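Local coordinates for protein 7,8-dihydro-6-hydroxymethylpterin pyrophosphokinase-dihydropteroate synthase (Plasmodium falciparum, PDB 6JWS) that probably catalyses two successive steps of folate biosynthesis, the ATP-dependent pyrophosphorylation of hydroxymethyldihydropterin and condensation of the resulting diphosphate with 4-aminobenzoate to dihydropteroate, at residues V392-V397 with R686-L691; R417-I422 with Q457-E462; N29-L34 with D380-L385; I429-E434 with D450-V455. The protein carries 1 engineered substitution. All coordinates share one frame; numbering follows the deposited sequence.

In the fold
Contacts 1, 2 and 4 lie together in the TIM barrel of the synthase, their centres 12 to 13 Å apart and all touching one another, whereas contact 3 belongs to the pyrophosphokinase part, about 25 to 27 Å away between centres. Along the chain contact 3 closes first; contact 1 then spans the barrel sequence, with contact 2 nested inside it and contact 4 inside contact 2. Contact 1 joins strand 390-396 to strand 684-687, and contact 4 uses the neighbouring strand 428-432 of the same parallel sheet. Contacts 2 and 4 share helix 448-464. Contact 1 closes the barrel beside the pteroic acid pocket, while contacts 2 and 4 pack outer helices against each other and against the sheet.

Contact 1 (V392-V397 with R686-L691); sequences VGILNV and RVHDVL. With MG (magnesium ion), chain O; PT1 (pteroic acid), chain I.
Val392 and Arg686 lie side by side in parallel strands 390-396 and 684-687, where Val687 N donates to Val392 O over 2.7 Å and a weak bond from Ile394 N to Val687 O completes the pairing. Ile394 carries most of the side-chain contact. With its CG1 anti to the carbonyl carbon (chi1 -65°), it meets the Arg686 chain at about a right angle, and CD1 sits 3.6 Å from the centroid of the His688 ring, over its face in a CH-pi contact. CG1 and CD1 also cover one face of the Arg686 guanidinium. Over the opposite face lies the pterin of pteroic acid, its N8 3.3 Å from Arg686 NH2, so the cationic group is sandwiched between aliphatic carbon and ligand. A salt bridge from NE to Asp430 is consistent with a fixed orientation of the group, and Ser607 holds His688 ND1. Beyond the strand, Val690 CG2 packs on Gly393 CA at 3.8 Å, while Asp689 OD1 binds magnesium at 2.3 Å together with Glu692, the Met648 carbonyl and two waters. Pairing of the first barrel strand with the last closes a TIM barrel, whose ligand pocket usually lies, as here, at the strands' C-terminal ends.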
loop_
_atom_site.group_PDB
_atom_site.type_symbol
_atom_site.label_atom_id
_atom_site.label_comp_id
_atom_site.label_asym_id
_atom_site.label_seq_id
_atom_site.Cartn_x
_atom_site.Cartn_y
_atom_site.Cartn_z
ATOM N N VAL B 392 -4.929 7.563 18.251
ATOM C CA VAL B 392 -5.784 8.020 19.330
ATOM C C VAL B 392 -5.998 6.821 20.241
ATOM O O VAL B 392 -6.579 5.826 19.818
ATOM C CB VAL B 392 -7.132 8.570 18.804
ATOM C CG1 VAL B 392 -7.998 9.075 19.956
ATOM C CG2 VAL B 392 -6.922 9.686 17.782
ATOM N N GLY B 393 -5.453 6.892 21.458
ATOM C CA GLY B 393 -5.573 5.786 22.407
ATOM C C GLY B 393 -6.881 5.871 23.196
ATOM O O GLY B 393 -7.321 6.963 23.557
ATOM N N ILE B 394 -7.517 4.715 23.405
ATOM C CA ILE B 394 -8.879 4.661 23.924
ATOM C C ILE B 394 -8.829 4.432 25.436
ATOM O O ILE B 394 -8.195 3.492 25.899
ATOM C CB ILE B 394 -9.691 3.532 23.251
ATOM C CG1 ILE B 394 -9.925 3.758 21.759
ATOM C CG2 ILE B 394 -11.012 3.293 23.980
ATOM C CD1 ILE B 394 -10.337 2.494 21.021
ATOM N N LEU B 395 -9.517 5.288 26.200
ATOM C CA LEU B 395 -9.753 5.018 27.610
ATOM C C LEU B 395 -11.254 5.033 27.878
ATOM O O LEU B 395 -11.851 6.089 27.998
ATOM C CB LEU B 395 -9.042 6.051 28.490
ATOM C CG LEU B 395 -9.241 5.805 29.987
ATOM C CD1 LEU B 395 -8.449 4.590 30.443
ATOM C CD2 LEU B 395 -8.832 7.021 30.801
ATOM N N ASN B 396 -11.851 3.850 27.951
ATOM C CA ASN B 396 -13.250 3.706 28.304
ATOM C C ASN B 396 -13.321 3.366 29.792
ATOM O O ASN B 396 -12.931 2.274 30.196
ATOM C CB ASN B 396 -13.925 2.618 27.465
ATOM C CG ASN B 396 -15.352 2.328 27.894
ATOM O OD1 ASN B 396 -16.041 3.186 28.431
ATOM N ND2 ASN B 396 -15.824 1.123 27.619
ATOM N N VAL B 397 -13.806 4.320 30.592
ATOM C CA VAL B 397 -13.746 4.183 32.038
ATOM C C VAL B 397 -14.660 3.042 32.501
ATOM O O VAL B 397 -14.235 2.202 33.298
ATOM C CB VAL B 397 -13.985 5.519 32.762
ATOM C CG1 VAL B 397 -13.997 5.335 34.284
ATOM C CG2 VAL B 397 -12.932 6.539 32.341
ATOM N N ARG B 686 -8.324 5.381 16.027
ATOM C CA ARG B 686 -8.732 5.290 17.417
ATOM C C ARG B 686 -8.561 3.835 17.823
ATOM O O ARG B 686 -9.265 2.977 17.290
ATOM C CB ARG B 686 -10.211 5.706 17.535
ATOM C CG ARG B 686 -10.741 5.798 18.958
ATOM C CD ARG B 686 -12.235 6.103 18.908
ATOM N NE ARG B 686 -12.796 6.074 20.244
ATOM C CZ ARG B 686 -13.325 5.002 20.826
ATOM N NH1 ARG B 686 -13.417 3.857 20.173
ATOM N NH2 ARG B 686 -13.816 5.101 22.049
ATOM N N VAL B 687 -7.609 3.559 18.718
ATOM C CA VAL B 687 -7.210 2.174 18.920
ATOM C C VAL B 687 -7.086 1.851 20.411
ATOM O O VAL B 687 -6.776 2.731 21.232
ATOM C CB VAL B 687 -5.918 1.833 18.138
ATOM C CG1 VAL B 687 -6.077 2.032 16.627
ATOM C CG2 VAL B 687 -4.695 2.589 18.667
ATOM N N HIS B 688 -7.330 0.579 20.760
ATOM C CA HIS B 688 -7.039 0.100 22.107
ATOM C C HIS B 688 -5.561 -0.278 22.260
ATOM O O HIS B 688 -5.022 -0.238 23.361
ATOM C CB HIS B 688 -7.854 -1.152 22.441
ATOM C CG HIS B 688 -9.328 -0.953 22.400
ATOM N ND1 HIS B 688 -10.059 -1.129 21.231
ATOM C CD2 HIS B 688 -10.212 -0.626 23.372
ATOM C CE1 HIS B 688 -11.338 -0.925 21.489
ATOM N NE2 HIS B 688 -11.456 -0.604 22.789
ATOM N N ASP B 689 -4.919 -0.698 21.165
ATOM C CA ASP B 689 -3.615 -1.347 21.224
ATOM C C ASP B 689 -2.566 -0.376 20.676
ATOM O O ASP B 689 -2.216 -0.426 19.503
ATOM C CB ASP B 689 -3.691 -2.722 20.557
ATOM C CG ASP B 689 -4.740 -3.654 21.170
ATOM O OD1 ASP B 689 -4.445 -4.254 22.226
ATOM O OD2 ASP B 689 -5.862 -3.796 20.588
ATOM N N VAL B 690 -2.083 0.521 21.546
ATOM C CA VAL B 690 -1.295 1.666 21.130
ATOM C C VAL B 690 0.122 1.208 20.757
ATOM O O VAL B 690 0.638 1.616 19.714
ATOM C CB VAL B 690 -1.278 2.776 22.203
ATOM C CG1 VAL B 690 -0.339 3.911 21.813
ATOM C CG2 VAL B 690 -2.665 3.332 22.503
ATOM N N LEU B 691 0.737 0.352 21.600
ATOM C CA LEU B 691 2.106 -0.085 21.372
ATOM C C LEU B 691 2.165 -0.857 20.059
ATOM O O LEU B 691 3.087 -0.681 19.273
ATOM C CB LEU B 691 2.580 -0.963 22.539
ATOM C CG LEU B 691 3.938 -1.634 22.316
ATOM C CD1 LEU B 691 4.706 -1.777 23.637
ATOM C CD2 LEU B 691 3.782 -2.998 21.608
HETATM MG MG MG O . -2.666 -4.911 23.522
HETATM C C2 PT1 I . -15.750 5.355 16.704
HETATM C C3 PT1 I . -16.119 5.000 18.075
HETATM C C5 PT1 I . -16.186 6.104 19.037
HETATM N N6 PT1 I . -16.383 3.731 18.469
HETATM C C7 PT1 I . -15.604 7.645 17.297
HETATM N N9 PT1 I . -15.918 7.369 18.605
HETATM C C10 PT1 I . -16.744 3.492 19.758
HETATM N N11 PT1 I . -15.356 8.941 16.885
HETATM C C12 PT1 I . -16.839 4.539 20.666
HETATM C C21 PT1 I . -18.752 -3.258 16.792
HETATM O O22 PT1 I . -18.078 -4.255 17.170
HETATM O O1 PT1 I . -15.675 4.398 15.770
HETATM N N4 PT1 I . -15.506 6.644 16.382
HETATM N N8 PT1 I . -16.545 5.805 20.298
HETATM C C13 PT1 I . -17.079 2.082 20.164
HETATM N N14 PT1 I . -18.376 1.707 19.536
HETATM C C15 PT1 I . -18.486 0.529 18.878
HETATM C C16 PT1 I . -19.359 0.412 17.776
HETATM C C17 PT1 I . -17.709 -0.586 19.333
HETATM C C18 PT1 I . -19.444 -0.829 17.099
HETATM C C19 PT1 I . -17.821 -1.827 18.658
HETATM C C20 PT1 I . -18.672 -1.940 17.530
HETATM O O23 PT1 I . -19.488 -3.355 15.795
HETATM O O HOH W 1 -0.848 -5.936 24.704
HETATM O O HOH W 2 -1.591 -3.035 23.728
#

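Contact 2 (R417-I422 with Q457-E462); sequences RMFEMI and QLFQKE
Met418 and Phe459 form a Met-aromatic contact between two successive outer helices of the TIM barrel, 411-424 and 448-464. The short segments approach to 11.5 Å between axes and cross at -58°, a separation bridged by long side chains rather than by close backbones. Phe459 is the centrepiece: its CG stands anti to the backbone N (chi1 176°), which carries the ring across to the side chains of helix 411-424. There three residues surround it. The methyl CE of Met418 lies over one face, 3.6 Å from the ring centroid and displaced toward the rim, a CH-pi contact made possible by the bend at the end of the methionine chain; SD stands obliquely, 4.8 Å from that same Phe459 centroid. Ile422 comes from the opposite direction and places CD1 at the ring edge, 3.9 Å from Phe459 CE1. Phe419 supplies a second aromatic group, its CE2 being 3.7 Å from Phe459 CE1, with the two ring planes inclined at 43°. At the more exposed side, Glu462 CB rests 3.9 Å from Phe419 CE2, while the glutamate chain turns its carboxylate elsewhere. Below this layer, Met418 also touches Leu395 of strand 390-396 and Val455 of helix 448-464; Pro477, just ahead of strand 478-482, lies against both Ile422 and Phe459, and Val415 of helix 411-424 packs on Phe459 as well.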
loop_
_atom_site.group_PDB
_atom_site.type_symbol
_atom_site.label_atom_id
_atom_site.label_comp_id
_atom_site.label_asym_id
_atom_site.label_seq_id
_atom_site.Cartn_x
_atom_site.Cartn_y
_atom_site.Cartn_z
ATOM N N ARG B 417 -3.070 4.200 33.046
ATOM C CA ARG B 417 -3.311 3.739 31.687
ATOM C C ARG B 417 -3.088 4.873 30.683
ATOM O O ARG B 417 -2.496 4.647 29.633
ATOM C CB ARG B 417 -4.704 3.111 31.579
ATOM C CG ARG B 417 -5.041 2.540 30.208
ATOM C CD ARG B 417 -4.137 1.423 29.716
ATOM N NE ARG B 417 -4.506 1.020 28.360
ATOM C CZ ARG B 417 -3.646 0.727 27.381
ATOM N NH1 ARG B 417 -2.340 0.777 27.598
ATOM N NH2 ARG B 417 -4.102 0.387 26.187
ATOM N N MET B 418 -3.518 6.095 31.030
ATOM C CA MET B 418 -3.311 7.258 30.181
ATOM C C MET B 418 -1.824 7.538 29.993
ATOM O O MET B 418 -1.411 7.908 28.895
ATOM C CB MET B 418 -4.005 8.510 30.727
ATOM C CG MET B 418 -5.505 8.392 30.643
ATOM S SD MET B 418 -6.419 9.720 31.445
ATOM C CE MET B 418 -5.968 11.112 30.408
ATOM N N PHE B 419 -1.031 7.366 31.060
ATOM C CA PHE B 419 0.405 7.596 30.979
ATOM C C PHE B 419 1.060 6.511 30.124
ATOM O O PHE B 419 1.948 6.781 29.326
ATOM C CB PHE B 419 1.016 7.790 32.375
ATOM C CG PHE B 419 0.980 9.221 32.865
ATOM C CD1 PHE B 419 1.989 10.118 32.532
ATOM C CD2 PHE B 419 -0.061 9.680 33.661
ATOM C CE1 PHE B 419 1.945 11.433 32.971
ATOM C CE2 PHE B 419 -0.115 10.999 34.090
ATOM C CZ PHE B 419 0.887 11.873 33.745
ATOM N N GLU B 420 0.611 5.278 30.293
ATOM C CA GLU B 420 1.062 4.149 29.503
ATOM C C GLU B 420 0.857 4.414 27.997
ATOM O O GLU B 420 1.750 4.181 27.172
ATOM C CB GLU B 420 0.256 2.956 30.003
ATOM C CG GLU B 420 0.959 1.627 29.935
ATOM C CD GLU B 420 0.097 0.578 30.615
ATOM O OE1 GLU B 420 -0.142 0.707 31.851
ATOM O OE2 GLU B 420 -0.378 -0.327 29.909
ATOM N N MET B 421 -0.317 4.932 27.624
ATOM C CA MET B 421 -0.631 5.102 26.210
ATOM C C MET B 421 0.207 6.235 25.616
ATOM O O MET B 421 0.624 6.164 24.461
ATOM C CB MET B 421 -2.126 5.330 25.977
ATOM C CG MET B 421 -2.930 4.048 26.129
ATOM S SD MET B 421 -4.698 4.221 25.740
ATOM C CE MET B 421 -5.221 5.446 26.946
ATOM N N ILE B 422 0.479 7.262 26.425
ATOM C CA ILE B 422 1.366 8.335 26.001
ATOM C C ILE B 422 2.756 7.753 25.708
ATOM O O ILE B 422 3.317 7.987 24.639
ATOM C CB ILE B 422 1.415 9.451 27.062
ATOM C CG1 ILE B 422 0.041 10.090 27.275
ATOM C CG2 ILE B 422 2.456 10.498 26.708
ATOM C CD1 ILE B 422 -0.039 10.910 28.551
ATOM N N GLN B 457 -9.513 15.158 35.965
ATOM C CA GLN B 457 -8.996 16.031 37.013
ATOM C C GLN B 457 -7.684 15.473 37.577
ATOM O O GLN B 457 -6.712 16.205 37.708
ATOM C CB GLN B 457 -10.042 16.226 38.117
ATOM C CG GLN B 457 -10.964 17.415 37.884
ATOM C CD GLN B 457 -12.242 17.380 38.687
ATOM O OE1 GLN B 457 -12.621 16.366 39.281
ATOM N NE2 GLN B 457 -12.948 18.500 38.678
ATOM N N LEU B 458 -7.654 14.178 37.899
ATOM C CA LEU B 458 -6.453 13.523 38.396
ATOM C C LEU B 458 -5.351 13.552 37.331
ATOM O O LEU B 458 -4.185 13.801 37.647
ATOM C CB LEU B 458 -6.818 12.096 38.832
ATOM C CG LEU B 458 -5.692 11.262 39.455
ATOM C CD1 LEU B 458 -5.068 11.970 40.647
ATOM C CD2 LEU B 458 -6.186 9.886 39.880
ATOM N N PHE B 459 -5.720 13.336 36.054
ATOM C CA PHE B 459 -4.714 13.373 35.002
ATOM C C PHE B 459 -4.056 14.750 34.929
ATOM O O PHE B 459 -2.833 14.845 34.800
ATOM C CB PHE B 459 -5.279 12.986 33.631
ATOM C CG PHE B 459 -4.247 13.118 32.547
ATOM C CD1 PHE B 459 -3.283 12.137 32.369
ATOM C CD2 PHE B 459 -4.207 14.250 31.746
ATOM C CE1 PHE B 459 -2.311 12.276 31.388
ATOM C CE2 PHE B 459 -3.228 14.386 30.771
ATOM C CZ PHE B 459 -2.278 13.402 30.599
ATOM N N GLN B 460 -4.881 15.804 34.975
ATOM C CA GLN B 460 -4.410 17.180 34.898
ATOM C C GLN B 460 -3.411 17.421 36.039
ATOM O O GLN B 460 -2.332 17.966 35.824
ATOM C CB GLN B 460 -5.627 18.120 34.884
ATOM C CG GLN B 460 -5.320 19.614 34.936
ATOM C CD GLN B 460 -6.521 20.506 35.196
ATOM O OE1 GLN B 460 -7.256 20.343 36.174
ATOM N NE2 GLN B 460 -6.729 21.495 34.333
ATOM N N LYS B 461 -3.762 16.950 37.245
ATOM C CA LYS B 461 -2.963 17.150 38.443
ATOM C C LYS B 461 -1.615 16.441 38.308
ATOM O O LYS B 461 -0.577 17.051 38.545
ATOM C CB LYS B 461 -3.755 16.741 39.693
ATOM C CG LYS B 461 -3.008 16.843 41.015
ATOM C CD LYS B 461 -3.545 15.890 42.073
ATOM C CE LYS B 461 -2.458 15.161 42.844
ATOM N NZ LYS B 461 -2.902 13.827 43.321
ATOM N N GLU B 462 -1.630 15.162 37.914
ATOM C CA GLU B 462 -0.404 14.400 37.723
ATOM C C GLU B 462 0.458 15.010 36.615
ATOM O O GLU B 462 1.682 15.074 36.733
ATOM C CB GLU B 462 -0.691 12.926 37.430
ATOM C CG GLU B 462 -1.455 12.197 38.523
ATOM C CD GLU B 462 -0.772 12.043 39.880
ATOM O OE1 GLU B 462 -0.236 13.048 40.409
ATOM O OE2 GLU B 462 -0.794 10.917 40.421
#

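Contact 3 (N29-L34 with D380-L385); sequences NAVLIL and DRISYL
Val31 and Ala30, in the first turn of helix 30-44, meet Ile382 and the backbone of Asp380 chiefly through apolar contacts. Ala30 CB meets the tip of Ile382, CD1, at 3.9 Å, and Val31 CG2 stands 4.0 Å from Ile382 CG1. The isoleucine can touch both residues because its chi1 of -73° puts CG1 beside Val31, and the extended chi2 carries CD1 on to Ala30. Its other branch, CG2, lies over the rim of one face of the Tyr384 ring, and Tyr164 of strand 163-172 packs against both Ala30 and Ile382. Val31 also packs on the main chain of Asp380, its CB 3.6 Å from Asp380 O. Helix 30-44 is the first helix of the ferredoxin-like beta-alpha-beta-beta-alpha-beta core of the pyrophosphokinase, and strands 372-377 and 382-384, which come much later in the chain, extend the antiparallel sheet of that core at one side. Polar links are sparse, and no direct hydrogen bond joins the two segments. A water instead accepts from Val31 N at 3.3 Å and donates weakly to Asp380 O at 3.4 Å, giving a partner to one of the amides in the helix's first turn. The guanidinium of Arg381 extends toward the same helix start, where NH2 makes a weak hydrogen bond to the Arg28 carbonyl; the Asp380 carboxylate turns away from the helix.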
loop_
_atom_site.group_PDB
_atom_site.type_symbol
_atom_site.label_atom_id
_atom_site.label_comp_id
_atom_site.label_asym_id
_atom_site.label_seq_id
_atom_site.Cartn_x
_atom_site.Cartn_y
_atom_site.Cartn_z
ATOM N N ASN B 29 3.455 30.423 15.248
ATOM C CA ASN B 29 2.315 31.061 15.888
ATOM C C ASN B 29 1.140 31.231 14.930
ATOM O O ASN B 29 0.187 31.942 15.249
ATOM C CB ASN B 29 2.698 32.412 16.494
ATOM C CG ASN B 29 3.641 32.259 17.667
ATOM O OD1 ASN B 29 4.743 32.801 17.650
ATOM N ND2 ASN B 29 3.227 31.498 18.668
ATOM N N ALA B 30 1.179 30.551 13.779
ATOM C CA ALA B 30 0.185 30.788 12.735
ATOM C C ALA B 30 -1.237 30.635 13.277
ATOM O O ALA B 30 -2.095 31.468 12.991
ATOM C CB ALA B 30 0.450 29.896 11.548
ATOM N N VAL B 31 -1.465 29.589 14.085
ATOM C CA VAL B 31 -2.781 29.273 14.627
ATOM C C VAL B 31 -3.229 30.349 15.609
ATOM O O VAL B 31 -4.362 30.821 15.527
ATOM C CB VAL B 31 -2.832 27.875 15.276
ATOM C CG1 VAL B 31 -4.207 27.574 15.854
ATOM C CG2 VAL B 31 -2.426 26.794 14.289
ATOM N N LEU B 32 -2.351 30.707 16.556
ATOM C CA LEU B 32 -2.703 31.671 17.592
ATOM C C LEU B 32 -3.017 33.023 16.952
ATOM O O LEU B 32 -4.016 33.653 17.294
ATOM C CB LEU B 32 -1.571 31.754 18.627
ATOM C CG LEU B 32 -1.649 32.895 19.652
ATOM C CD1 LEU B 32 -2.879 32.777 20.556
ATOM C CD2 LEU B 32 -0.379 32.950 20.487
ATOM N N ILE B 33 -2.187 33.427 15.982
ATOM C CA ILE B 33 -2.337 34.712 15.322
ATOM C C ILE B 33 -3.681 34.745 14.604
ATOM O O ILE B 33 -4.470 35.677 14.793
ATOM C CB ILE B 33 -1.156 35.006 14.364
ATOM C CG1 ILE B 33 0.212 35.047 15.061
ATOM C CG2 ILE B 33 -1.406 36.268 13.546
ATOM C CD1 ILE B 33 0.172 35.516 16.502
ATOM N N LEU B 34 -3.945 33.716 13.788
ATOM C CA LEU B 34 -5.114 33.757 12.921
ATOM C C LEU B 34 -6.403 33.585 13.726
ATOM O O LEU B 34 -7.415 34.217 13.414
ATOM C CB LEU B 34 -4.964 32.751 11.773
ATOM C CG LEU B 34 -3.862 33.092 10.768
ATOM C CD1 LEU B 34 -3.472 31.878 9.933
ATOM C CD2 LEU B 34 -4.280 34.253 9.874
ATOM N N ASP B 380 -3.626 23.303 19.141
ATOM C CA ASP B 380 -3.146 24.661 18.947
ATOM C C ASP B 380 -1.986 24.684 17.949
ATOM O O ASP B 380 -1.344 25.715 17.783
ATOM C CB ASP B 380 -2.835 25.347 20.287
ATOM C CG ASP B 380 -1.884 24.595 21.212
ATOM O OD1 ASP B 380 -1.134 23.710 20.720
ATOM O OD2 ASP B 380 -1.892 24.898 22.442
ATOM N N ARG B 381 -1.733 23.556 17.274
ATOM C CA ARG B 381 -0.639 23.452 16.321
ATOM C C ARG B 381 -1.148 23.037 14.934
ATOM O O ARG B 381 -2.175 22.368 14.785
ATOM C CB ARG B 381 0.411 22.474 16.863
ATOM C CG ARG B 381 1.675 23.122 17.408
ATOM C CD ARG B 381 1.533 24.100 18.563
ATOM N NE ARG B 381 2.406 25.264 18.404
ATOM C CZ ARG B 381 2.718 26.144 19.366
ATOM N NH1 ARG B 381 2.250 25.999 20.597
ATOM N NH2 ARG B 381 3.523 27.160 19.092
ATOM N N ILE B 382 -0.384 23.438 13.914
ATOM C CA ILE B 382 -0.548 23.047 12.519
ATOM C C ILE B 382 -0.340 21.537 12.342
ATOM O O ILE B 382 0.668 20.989 12.785
ATOM C CB ILE B 382 0.479 23.845 11.690
ATOM C CG1 ILE B 382 0.079 25.312 11.556
ATOM C CG2 ILE B 382 0.771 23.212 10.337
ATOM C CD1 ILE B 382 1.215 26.146 10.987
ATOM N N SER B 383 -1.296 20.875 11.673
ATOM C CA SER B 383 -1.112 19.532 11.136
ATOM C C SER B 383 -1.359 19.618 9.635
ATOM O O SER B 383 -2.342 20.218 9.208
ATOM C CB SER B 383 -2.070 18.517 11.758
ATOM O OG SER B 383 -1.801 18.262 13.133
ATOM N N TYR B 384 -0.467 19.038 8.839
ATOM C CA TYR B 384 -0.686 19.024 7.404
ATOM C C TYR B 384 -1.613 17.865 7.068
ATOM O O TYR B 384 -1.292 16.715 7.388
ATOM C CB TYR B 384 0.642 18.864 6.654
ATOM C CG TYR B 384 1.590 20.009 6.890
ATOM C CD1 TYR B 384 1.356 21.250 6.326
ATOM C CD2 TYR B 384 2.666 19.870 7.755
ATOM C CE1 TYR B 384 2.185 22.321 6.592
ATOM C CE2 TYR B 384 3.527 20.926 8.008
ATOM C CZ TYR B 384 3.279 22.153 7.424
ATOM O OH TYR B 384 4.127 23.194 7.659
ATOM N N LEU B 385 -2.751 18.182 6.427
ATOM C CA LEU B 385 -3.706 17.149 6.075
ATOM C C LEU B 385 -2.984 16.068 5.272
ATOM O O LEU B 385 -2.266 16.372 4.322
ATOM C CB LEU B 385 -4.849 17.754 5.253
ATOM C CG LEU B 385 -6.039 16.806 5.077
ATOM C CD1 LEU B 385 -6.657 16.493 6.433
ATOM C CD2 LEU B 385 -7.086 17.390 4.153
HETATM O O HOH W 3 0.571 27.699 15.774
#

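Contact 4 (I429-E434 with D450-V455); sequences IDIGGE and DLVVPV
Gly433 and Val452 meet in the tight part of this contact, where the end of strand 428-432 runs up against helix 448-464. Val452 CG1 nestles against the peptide joining the two glycines, 3.3 Å from Gly433 N and 3.5 Å from Gly432 C. Beside it, Leu451 CD1 lies 3.2 Å from Gly433 O. With no side chain on Gly433, its CA can come within 5.4 Å of Leu451 CA. Deeper along the strand, Ile431 and Val455 slide past each other in opposite directions, CD1 of the isoleucine only 3.4 Å from CG1 of the valine; Ile431 reaches there with CG1 anti to its own backbone N (chi1 -170°). The pair is a beta-alpha unit of the TIM barrel; the axes of segments 429-432 and 450-455 come within 8.5 Å, their N-to-C directions 136° apart. On the other face of the strand, Asp430 points toward the barrel interior, where OD1 is hydrogen-bonded to Ser480 OG and OD2 forms a salt bridge with Arg686. Packing slackens between Ile431 and Val452, whose CG1 atoms are 4.3 Å apart. At the solvent side, Glu434 is exposed and poorly ordered, its side chain not touching segment 450-455, and the partly exposed Asp450 stays clear of segment 429-434.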
loop_
_atom_site.group_PDB
_atom_site.type_symbol
_atom_site.label_atom_id
_atom_site.label_comp_id
_atom_site.label_asym_id
_atom_site.label_seq_id
_atom_site.Cartn_x
_atom_site.Cartn_y
_atom_site.Cartn_z
ATOM N N ILE B 429 -5.481 11.059 23.469
ATOM C CA ILE B 429 -6.230 10.123 24.289
ATOM C C ILE B 429 -7.703 10.492 24.188
ATOM O O ILE B 429 -8.039 11.656 24.449
ATOM C CB ILE B 429 -5.781 10.173 25.759
ATOM C CG1 ILE B 429 -4.266 10.058 25.926
ATOM C CG2 ILE B 429 -6.536 9.128 26.578
ATOM C CD1 ILE B 429 -3.669 8.864 25.229
ATOM N N ASP B 430 -8.538 9.478 23.865
ATOM C CA ASP B 430 -9.992 9.578 23.836
ATOM C C ASP B 430 -10.561 8.946 25.106
ATOM O O ASP B 430 -10.526 7.727 25.296
ATOM C CB ASP B 430 -10.602 8.935 22.579
ATOM C CG ASP B 430 -12.078 9.263 22.311
ATOM O OD1 ASP B 430 -12.464 10.452 22.450
ATOM O OD2 ASP B 430 -12.846 8.328 21.916
ATOM N N ILE B 431 -11.121 9.790 25.970
ATOM C CA ILE B 431 -11.682 9.270 27.203
ATOM C C ILE B 431 -13.198 9.280 27.062
ATOM O O ILE B 431 -13.755 10.246 26.546
ATOM C CB ILE B 431 -11.216 10.086 28.425
ATOM C CG1 ILE B 431 -11.594 9.389 29.735
ATOM C CG2 ILE B 431 -11.783 11.504 28.395
ATOM C CD1 ILE B 431 -11.019 10.076 30.970
ATOM N N GLY B 432 -13.847 8.218 27.538
ATOM C CA GLY B 432 -15.296 8.200 27.592
ATOM C C GLY B 432 -15.833 7.454 28.813
ATOM O O GLY B 432 -15.148 6.598 29.389
ATOM N N GLY B 433 -17.073 7.807 29.186
ATOM C CA GLY B 433 -17.806 7.168 30.263
ATOM C C GLY B 433 -19.223 6.774 29.847
ATOM O O GLY B 433 -20.041 6.409 30.690
ATOM N N GLU B 434 -19.521 6.871 28.546
ATOM C CA GLU B 434 -20.743 6.306 27.989
ATOM C C GLU B 434 -20.380 5.344 26.860
ATOM O O GLU B 434 -19.988 5.767 25.771
ATOM C CB GLU B 434 -21.716 7.393 27.516
ATOM C CG GLU B 434 -22.711 7.841 28.579
ATOM C CD GLU B 434 -23.954 6.984 28.803
ATOM O OE1 GLU B 434 -24.341 6.227 27.884
ATOM O OE2 GLU B 434 -24.545 7.085 29.904
ATOM N N ASP B 450 -19.408 11.535 36.497
ATOM C CA ASP B 450 -18.614 11.013 37.607
ATOM C C ASP B 450 -17.623 9.946 37.141
ATOM O O ASP B 450 -16.637 9.693 37.830
ATOM C CB ASP B 450 -19.474 10.484 38.766
ATOM C CG ASP B 450 -20.113 11.586 39.602
ATOM O OD1 ASP B 450 -19.490 12.675 39.757
ATOM O OD2 ASP B 450 -21.240 11.362 40.068
ATOM N N LEU B 451 -17.887 9.324 35.982
ATOM C CA LEU B 451 -16.927 8.400 35.399
ATOM C C LEU B 451 -15.725 9.160 34.865
ATOM O O LEU B 451 -14.601 8.737 35.147
ATOM C CB LEU B 451 -17.566 7.537 34.313
ATOM C CG LEU B 451 -18.448 6.404 34.833
ATOM C CD1 LEU B 451 -19.165 5.717 33.684
ATOM C CD2 LEU B 451 -17.623 5.393 35.621
ATOM N N VAL B 452 -15.956 10.278 34.148
ATOM C CA VAL B 452 -14.867 10.893 33.393
ATOM C C VAL B 452 -14.245 12.091 34.106
ATOM O O VAL B 452 -13.032 12.274 34.020
ATOM C CB VAL B 452 -15.216 11.256 31.928
ATOM C CG1 VAL B 452 -15.598 10.032 31.119
ATOM C CG2 VAL B 452 -16.316 12.298 31.833
ATOM N N VAL B 453 -15.052 12.972 34.713
ATOM C CA VAL B 453 -14.440 14.206 35.197
ATOM C C VAL B 453 -13.360 13.909 36.246
ATOM O O VAL B 453 -12.244 14.412 36.103
ATOM C CB VAL B 453 -15.454 15.295 35.615
ATOM C CG1 VAL B 453 -14.759 16.473 36.288
ATOM C CG2 VAL B 453 -16.266 15.798 34.418
ATOM N N PRO B 454 -13.591 13.072 37.298
ATOM C CA PRO B 454 -12.543 12.804 38.293
ATOM C C PRO B 454 -11.250 12.310 37.641
ATOM O O PRO B 454 -10.151 12.769 37.987
ATOM C CB PRO B 454 -13.161 11.755 39.253
ATOM C CG PRO B 454 -14.668 11.942 39.085
ATOM C CD PRO B 454 -14.849 12.375 37.634
ATOM N N VAL B 455 -11.389 11.387 36.677
ATOM C CA VAL B 455 -10.237 10.861 35.956
ATOM C C VAL B 455 -9.476 12.004 35.293
ATOM O O VAL B 455 -8.252 12.099 35.435
ATOM C CB VAL B 455 -10.639 9.801 34.918
ATOM C CG1 VAL B 455 -9.487 9.519 33.965
ATOM C CG2 VAL B 455 -11.089 8.514 35.604
#